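Local coordinates for putative L-alanine-DL-glutamate epimerase (Burkholderia xenovorans, PDB 3GO2), which probably catalyses a racemisation or epimerisation, as a magnesium-binding member of the mandelate racemase/muconate lactonizing enzyme family of the enolase superfamily, at residues G33-F41 with H318-I328; L144-E152 with A201-A210. One frame throughout, in Å; residues are numbered along the deposited sequence.

Contact 1: residues G33-F41 with H318-I328; sequences GWSEFDEGF and HNFYGHLCTMI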
# COMPACT_ATOMS: atom_id res chain seq x y z
N GLY A 33 -40.31 24.88 -13.88
CA GLY A 33 -39.04 24.73 -13.18
C GLY A 33 -37.91 25.26 -14.07
O GLY A 33 -37.90 25.03 -15.29
N TRP A 34 -36.97 25.95 -13.44
CA TRP A 34 -35.84 26.57 -14.11
C TRP A 34 -34.51 26.14 -13.53
O TRP A 34 -34.39 25.90 -12.31
CB TRP A 34 -35.88 28.09 -13.90
CG TRP A 34 -36.98 28.84 -14.61
CD1 TRP A 34 -38.16 29.27 -14.07
CD2 TRP A 34 -36.96 29.29 -15.96
NE1 TRP A 34 -38.88 29.97 -15.01
CE2 TRP A 34 -38.16 29.99 -16.18
CE3 TRP A 34 -36.04 29.17 -17.01
CZ2 TRP A 34 -38.46 30.56 -17.40
CZ3 TRP A 34 -36.35 29.74 -18.22
CH2 TRP A 34 -37.55 30.43 -18.40
N SER A 35 -33.52 26.03 -14.40
CA SER A 35 -32.13 26.02 -13.96
C SER A 35 -31.30 26.93 -14.84
O SER A 35 -31.76 27.40 -15.89
CB SER A 35 -31.56 24.59 -14.01
OG SER A 35 -31.43 24.15 -15.35
N GLU A 36 -30.07 27.17 -14.42
CA GLU A 36 -29.11 27.92 -15.21
C GLU A 36 -27.93 27.00 -15.43
O GLU A 36 -27.62 26.21 -14.56
CB GLU A 36 -28.72 29.24 -14.54
CG GLU A 36 -27.70 30.05 -15.33
CD GLU A 36 -27.33 31.37 -14.68
OE1 GLU A 36 -28.03 31.79 -13.75
OE2 GLU A 36 -26.33 32.00 -15.11
N PHE A 37 -27.35 27.02 -16.63
CA PHE A 37 -26.13 26.26 -16.94
C PHE A 37 -25.18 27.12 -17.78
O PHE A 37 -25.49 28.24 -18.13
CB PHE A 37 -26.47 24.91 -17.62
CG PHE A 37 -27.06 25.01 -19.00
CD1 PHE A 37 -26.26 24.88 -20.14
CD2 PHE A 37 -28.40 25.23 -19.17
CE1 PHE A 37 -26.82 24.91 -21.42
CE2 PHE A 37 -28.96 25.30 -20.44
CZ PHE A 37 -28.16 25.16 -21.57
N ASP A 38 -24.00 26.59 -18.09
CA ASP A 38 -22.93 27.34 -18.71
C ASP A 38 -22.25 26.51 -19.78
O ASP A 38 -22.07 25.29 -19.61
CB ASP A 38 -21.95 27.75 -17.62
CG ASP A 38 -20.70 28.37 -18.16
OD1 ASP A 38 -20.73 29.61 -18.38
OD2 ASP A 38 -19.70 27.63 -18.34
N GLU A 39 -21.85 27.17 -20.86
CA GLU A 39 -21.00 26.54 -21.88
C GLU A 39 -19.64 27.23 -22.00
O GLU A 39 -18.70 26.66 -22.57
CB GLU A 39 -21.67 26.57 -23.24
CG GLU A 39 -22.87 25.66 -23.34
CD GLU A 39 -23.46 25.56 -24.71
OE1 GLU A 39 -22.97 26.25 -25.61
OE2 GLU A 39 -24.41 24.78 -24.87
N GLY A 40 -19.54 28.44 -21.47
CA GLY A 40 -18.29 29.22 -21.54
C GLY A 40 -17.05 28.67 -20.84
O GLY A 40 -15.94 28.86 -21.34
N PHE A 41 -17.24 28.00 -19.71
CA PHE A 41 -16.12 27.45 -18.94
C PHE A 41 -15.72 26.09 -19.49
O PHE A 41 -15.80 25.07 -18.81
CB PHE A 41 -16.47 27.37 -17.46
CG PHE A 41 -15.27 27.26 -16.53
CD1 PHE A 41 -14.26 28.20 -16.58
CD2 PHE A 41 -15.20 26.25 -15.58
CE1 PHE A 41 -13.16 28.11 -15.73
CE2 PHE A 41 -14.11 26.16 -14.72
CZ PHE A 41 -13.09 27.11 -14.80
N HIS A 318 -19.19 26.04 -6.29
CA HIS A 318 -18.64 26.80 -7.38
C HIS A 318 -19.77 27.67 -7.93
O HIS A 318 -20.80 27.18 -8.40
CB HIS A 318 -18.12 25.85 -8.44
CG HIS A 318 -17.33 26.50 -9.51
ND1 HIS A 318 -17.17 25.92 -10.75
CD2 HIS A 318 -16.59 27.64 -9.52
CE1 HIS A 318 -16.36 26.67 -11.47
NE2 HIS A 318 -16.01 27.72 -10.77
N ASN A 319 -19.60 28.99 -7.85
CA ASN A 319 -20.70 29.88 -8.16
C ASN A 319 -20.18 31.18 -8.73
O ASN A 319 -19.74 32.04 -7.99
CB ASN A 319 -21.49 30.16 -6.88
CG ASN A 319 -22.71 31.01 -7.13
OD1 ASN A 319 -23.51 30.69 -7.99
ND2 ASN A 319 -22.84 32.11 -6.40
N PHE A 320 -20.22 31.30 -10.06
CA PHE A 320 -19.66 32.47 -10.74
C PHE A 320 -20.44 32.82 -12.02
O PHE A 320 -19.89 33.32 -13.00
CB PHE A 320 -18.15 32.28 -10.97
CG PHE A 320 -17.80 31.36 -12.10
CD1 PHE A 320 -17.18 31.87 -13.25
CD2 PHE A 320 -18.07 30.01 -12.03
CE1 PHE A 320 -16.84 31.01 -14.30
CE2 PHE A 320 -17.74 29.17 -13.08
CZ PHE A 320 -17.14 29.66 -14.20
N TYR A 321 -21.74 32.59 -11.96
CA TYR A 321 -22.61 32.75 -13.11
C TYR A 321 -23.67 33.80 -12.75
O TYR A 321 -23.38 34.78 -12.04
CB TYR A 321 -23.26 31.40 -13.41
CG TYR A 321 -22.34 30.17 -13.37
CD1 TYR A 321 -21.59 29.83 -14.50
CD2 TYR A 321 -22.27 29.34 -12.23
CE1 TYR A 321 -20.75 28.66 -14.51
CE2 TYR A 321 -21.43 28.18 -12.20
CZ TYR A 321 -20.68 27.85 -13.36
OH TYR A 321 -19.87 26.72 -13.40
N GLY A 322 -24.91 33.60 -13.19
CA GLY A 322 -25.97 34.57 -12.94
C GLY A 322 -26.69 34.37 -11.62
O GLY A 322 -26.36 33.48 -10.82
N HIS A 323 -27.70 35.20 -11.38
CA HIS A 323 -28.43 35.14 -10.09
C HIS A 323 -29.08 33.80 -9.85
O HIS A 323 -29.18 33.38 -8.72
CB HIS A 323 -29.52 36.21 -9.98
CG HIS A 323 -29.00 37.59 -9.75
ND1 HIS A 323 -27.75 37.86 -9.25
CD2 HIS A 323 -29.60 38.80 -9.95
CE1 HIS A 323 -27.60 39.17 -9.13
NE2 HIS A 323 -28.70 39.76 -9.55
N LEU A 324 -29.59 33.14 -10.89
CA LEU A 324 -30.24 31.85 -10.65
C LEU A 324 -29.24 30.81 -10.13
O LEU A 324 -29.55 30.05 -9.21
CB LEU A 324 -30.99 31.35 -11.88
CG LEU A 324 -31.65 29.98 -11.78
CD1 LEU A 324 -32.53 29.87 -10.53
CD2 LEU A 324 -32.48 29.68 -13.03
N CYS A 325 -28.03 30.79 -10.68
CA CYS A 325 -26.99 29.91 -10.13
C CYS A 325 -26.71 30.22 -8.67
O CYS A 325 -26.50 29.30 -7.87
CB CYS A 325 -25.70 29.99 -10.93
SG CYS A 325 -25.83 29.20 -12.55
N THR A 326 -26.71 31.50 -8.31
CA THR A 326 -26.48 31.86 -6.91
C THR A 326 -27.58 31.31 -6.03
O THR A 326 -27.31 30.77 -4.93
CB THR A 326 -26.37 33.40 -6.73
OG1 THR A 326 -25.22 33.87 -7.43
CG2 THR A 326 -26.22 33.77 -5.25
N MET A 327 -28.83 31.40 -6.50
CA MET A 327 -29.96 30.91 -5.70
C MET A 327 -29.95 29.36 -5.65
O MET A 327 -30.27 28.78 -4.63
CB MET A 327 -31.27 31.48 -6.20
CG MET A 327 -31.36 32.98 -6.08
SD MET A 327 -31.09 33.66 -4.40
CE MET A 327 -32.32 35.03 -4.44
N ILE A 328 -29.54 28.71 -6.72
CA ILE A 328 -29.40 27.25 -6.70
C ILE A 328 -28.42 26.84 -5.60
O ILE A 328 -28.72 26.00 -4.73
CB ILE A 328 -28.95 26.73 -8.09
CG1 ILE A 328 -30.10 26.89 -9.08
CG2 ILE A 328 -28.56 25.24 -8.08
CD1 ILE A 328 -29.69 26.67 -10.54

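Contact 2: residues L144-E152 with A201-A210; sequences LDGVKRTAE and AHLEALRDGA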
# COMPACT_ATOMS: atom_id res chain seq x y z
N LEU A 144 -1.46 48.27 -9.73
CA LEU A 144 -1.43 47.76 -8.36
C LEU A 144 -2.24 48.63 -7.41
O LEU A 144 -2.83 48.14 -6.46
CB LEU A 144 0.01 47.58 -7.86
CG LEU A 144 0.82 46.41 -8.43
CD1 LEU A 144 2.31 46.56 -8.07
CD2 LEU A 144 0.28 45.08 -7.91
N ASP A 145 -2.27 49.94 -7.65
CA ASP A 145 -3.10 50.81 -6.81
C ASP A 145 -4.58 50.46 -6.90
O ASP A 145 -5.27 50.51 -5.89
CB ASP A 145 -2.88 52.30 -7.15
CG ASP A 145 -1.54 52.83 -6.64
OD1 ASP A 145 -0.94 52.28 -5.68
OD2 ASP A 145 -1.09 53.84 -7.23
N GLY A 146 -5.04 50.08 -8.09
CA GLY A 146 -6.42 49.64 -8.32
C GLY A 146 -6.74 48.34 -7.61
O GLY A 146 -7.82 48.17 -7.02
N VAL A 147 -5.77 47.42 -7.64
CA VAL A 147 -5.87 46.16 -6.89
C VAL A 147 -6.09 46.47 -5.41
O VAL A 147 -7.01 45.94 -4.79
CB VAL A 147 -4.61 45.29 -7.12
CG1 VAL A 147 -4.57 44.09 -6.19
CG2 VAL A 147 -4.56 44.83 -8.58
N LYS A 148 -5.27 47.36 -4.85
CA LYS A 148 -5.40 47.75 -3.46
C LYS A 148 -6.77 48.34 -3.19
O LYS A 148 -7.44 47.97 -2.23
CB LYS A 148 -4.31 48.75 -3.07
CG LYS A 148 -4.39 49.20 -1.64
CD LYS A 148 -3.30 50.18 -1.32
CE LYS A 148 -3.43 50.75 0.09
NZ LYS A 148 -2.17 51.40 0.55
N ARG A 149 -7.20 49.26 -4.03
CA ARG A 149 -8.49 49.92 -3.81
C ARG A 149 -9.66 48.97 -3.87
O ARG A 149 -10.63 49.18 -3.17
CB ARG A 149 -8.71 51.03 -4.82
CG ARG A 149 -7.82 52.23 -4.56
CD ARG A 149 -8.29 53.41 -5.40
NE ARG A 149 -8.39 53.12 -6.83
CZ ARG A 149 -7.43 53.33 -7.72
NH1 ARG A 149 -7.65 53.04 -9.00
NH2 ARG A 149 -6.26 53.83 -7.35
N THR A 150 -9.57 47.95 -4.72
CA THR A 150 -10.63 46.95 -4.81
C THR A 150 -10.76 46.17 -3.51
O THR A 150 -11.87 45.90 -3.05
CB THR A 150 -10.42 45.99 -6.00
OG1 THR A 150 -10.24 46.72 -7.21
CG2 THR A 150 -11.60 45.08 -6.16
N ALA A 151 -9.63 45.77 -2.91
CA ALA A 151 -9.65 45.09 -1.62
C ALA A 151 -10.18 46.01 -0.52
O ALA A 151 -10.94 45.57 0.34
CB ALA A 151 -8.27 44.59 -1.25
N GLU A 152 -9.81 47.29 -0.56
CA GLU A 152 -10.40 48.28 0.38
C GLU A 152 -11.93 48.36 0.25
O GLU A 152 -12.63 48.49 1.25
CB GLU A 152 -9.80 49.68 0.16
CG GLU A 152 -8.30 49.79 0.49
CD GLU A 152 -7.69 51.17 0.20
OE1 GLU A 152 -8.16 51.89 -0.72
OE2 GLU A 152 -6.70 51.48 0.90
N ALA A 201 3.69 40.67 -5.86
CA ALA A 201 3.35 42.11 -5.93
C ALA A 201 1.83 42.31 -5.84
O ALA A 201 1.35 43.17 -5.09
CB ALA A 201 3.91 42.75 -7.21
N HIS A 202 1.09 41.51 -6.62
CA HIS A 202 -0.38 41.56 -6.63
C HIS A 202 -1.01 41.27 -5.28
O HIS A 202 -1.86 42.03 -4.79
CB HIS A 202 -0.91 40.58 -7.68
CG HIS A 202 -2.39 40.58 -7.83
ND1 HIS A 202 -3.05 41.32 -8.79
CD2 HIS A 202 -3.35 39.87 -7.17
CE1 HIS A 202 -4.35 41.11 -8.68
NE2 HIS A 202 -4.56 40.24 -7.71
N LEU A 203 -0.60 40.16 -4.67
CA LEU A 203 -1.12 39.78 -3.40
C LEU A 203 -0.74 40.77 -2.28
O LEU A 203 -1.54 41.01 -1.38
CB LEU A 203 -0.64 38.36 -3.05
CG LEU A 203 -1.31 37.26 -3.86
CD1 LEU A 203 -0.55 35.93 -3.63
CD2 LEU A 203 -2.76 37.12 -3.44
N GLU A 204 0.46 41.34 -2.33
CA GLU A 204 0.86 42.35 -1.33
C GLU A 204 -0.02 43.60 -1.40
O GLU A 204 -0.42 44.14 -0.35
CB GLU A 204 2.35 42.69 -1.45
CG GLU A 204 3.21 41.57 -0.85
CD GLU A 204 4.70 41.76 -1.05
OE1 GLU A 204 5.08 42.63 -1.85
OE2 GLU A 204 5.48 41.04 -0.38
N ALA A 205 -0.35 44.02 -2.61
CA ALA A 205 -1.28 45.14 -2.83
C ALA A 205 -2.67 44.81 -2.32
O ALA A 205 -3.33 45.63 -1.65
CB ALA A 205 -1.32 45.55 -4.30
N LEU A 206 -3.13 43.61 -2.65
CA LEU A 206 -4.42 43.17 -2.15
C LEU A 206 -4.49 43.15 -0.62
O LEU A 206 -5.48 43.60 -0.04
CB LEU A 206 -4.77 41.79 -2.73
CG LEU A 206 -6.23 41.49 -2.91
CD1 LEU A 206 -6.85 42.35 -4.02
CD2 LEU A 206 -6.39 39.98 -3.23
N ARG A 207 -3.43 42.65 0.03
CA ARG A 207 -3.39 42.56 1.47
C ARG A 207 -3.35 43.96 2.12
O ARG A 207 -3.98 44.18 3.17
CB ARG A 207 -2.17 41.76 1.93
CG ARG A 207 -1.95 41.75 3.44
CD ARG A 207 -3.21 41.29 4.18
NE ARG A 207 -3.47 39.86 3.98
CZ ARG A 207 -4.62 39.24 4.21
NH1 ARG A 207 -5.69 39.89 4.62
NH2 ARG A 207 -4.70 37.92 4.02
N ASP A 208 -2.59 44.85 1.50
CA ASP A 208 -2.46 46.25 1.94
C ASP A 208 -3.86 46.91 1.97
O ASP A 208 -4.18 47.64 2.90
CB ASP A 208 -1.49 47.00 0.99
CG ASP A 208 -1.14 48.41 1.45
OD1 ASP A 208 -1.38 48.75 2.63
OD2 ASP A 208 -0.59 49.18 0.61
N GLY A 209 -4.68 46.63 0.96
CA GLY A 209 -6.05 47.15 0.90
C GLY A 209 -7.06 46.42 1.78
O GLY A 209 -7.97 47.04 2.37
N ALA A 210 -6.90 45.10 1.89
CA ALA A 210 -7.86 44.26 2.60
C ALA A 210 -7.82 44.48 4.12
O ALA A 210 -8.82 44.29 4.81
CB ALA A 210 -7.58 42.75 2.30
O HOH W 1 -5.53 50.35 3.12

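Contact 1: residues G33-F41 with H318-I328
Strand 33-37 runs across the start of helix 323-328 at 107° between their N-to-C directions, the short axes 7.5 Å apart, with the CA atoms of E36 and C325 closest across it. The crossing is an interdomain contact of the enolase-superfamily fold: an edge strand of the N-terminal domain's antiparallel sheet meets the loop and helix that follow barrel strand 314-317. E36 carries it. Its CG is anti to the backbone N (chi1 179°) and the chain beyond is extended, which delivers the carboxylate to the helix N-terminus. There OE2 of E36 accepts from N of G322, the N-cap residue, 2.9 Å away, met on the syn side and somewhat out of the carboxylate plane. OE1 of E36 takes N of C325 at 3.2 Å, from well above that plane. Two backbone donors thus fix the carboxylate's rotation, and the helix dipole would probably favour its negative charge. SG of C325 lies alongside the stem, 3.4 Å from CD of E36, while CD2 of L324 presses on the backbone at C of S35 (3.5 Å). D38 lays its CB by CE1 of Y321, whose hydroxyl bonds to D292, and OD2 of D38 uses its syn lone pair for the N-H of F41, an Asx motif after the strand. F41 closes an aromatic cluster beside a magnesium site: H318, whose side chain neighbours metal ligand E269, turns its edge toward the face of F41 with an offset. F320 points its edge at that ring's face, planes at 76°, its CZ 3.8 Å from CG of F41.

Contact 2: residues L144-E152 with A201-A210
K148 and D208 face each other at the more exposed margin of two helices: NZ of K148 gives a hydrogen bond to OD2 of D208 at 2.7 Å, reaching it from above the carboxylate plane, and so forms a salt bridge. The lysine is fully extended, every side-chain torsion near 180°, and its CG passes over CA of G209. Beside it one water donates both to OE2 of E152 (2.8 Å) and to the backbone O of D208 (3.0 Å), bridging the helices a second time. Segments 144-152 and 201-210 belong to neighbouring outer helices of the (β/α)7β barrel characteristic of this family; the axes of the two segments cross at -37°, 6.8 Å apart. G209, having no side chain, permits this closeness: its bare CA lies against the carbonyl of K148, the CA-H pointing to O of K148, 3.5 Å from CA of G209, an acceptor already bonded to N of E152. CB of A151 lies against O of L206. Deeper in, CG1 of V147 sits over one face of the H202 ring in a CH-pi contact, 4.1 Å from the centroid, and CD1 of L206 closes on the same methyl. Both ring nitrogens of H202 are satisfied from outside the pair, NE2 by T164 and ND1 by H169.

Overall arrangement
The two contacts lie 29 Å apart between centres and do not touch, their nearest atoms being about 15 Å apart. Both segments of contact 2 fall between those of contact 1 along the chain: 33-41 comes first, then 144-152 and 201-210, and finally 318-328. Contact 1 joins the N-terminal domain to the late part of the barrel, near the chain's centre and a bound magnesium. Contact 2 stays within the barrel, packing helices 144-156 and 193-210 outside strands 161-168 and 215-219. Those strands and 314-317 share one sheet, which thus links the two places, one at the domain boundary and the other in the barrel's outer helical layer.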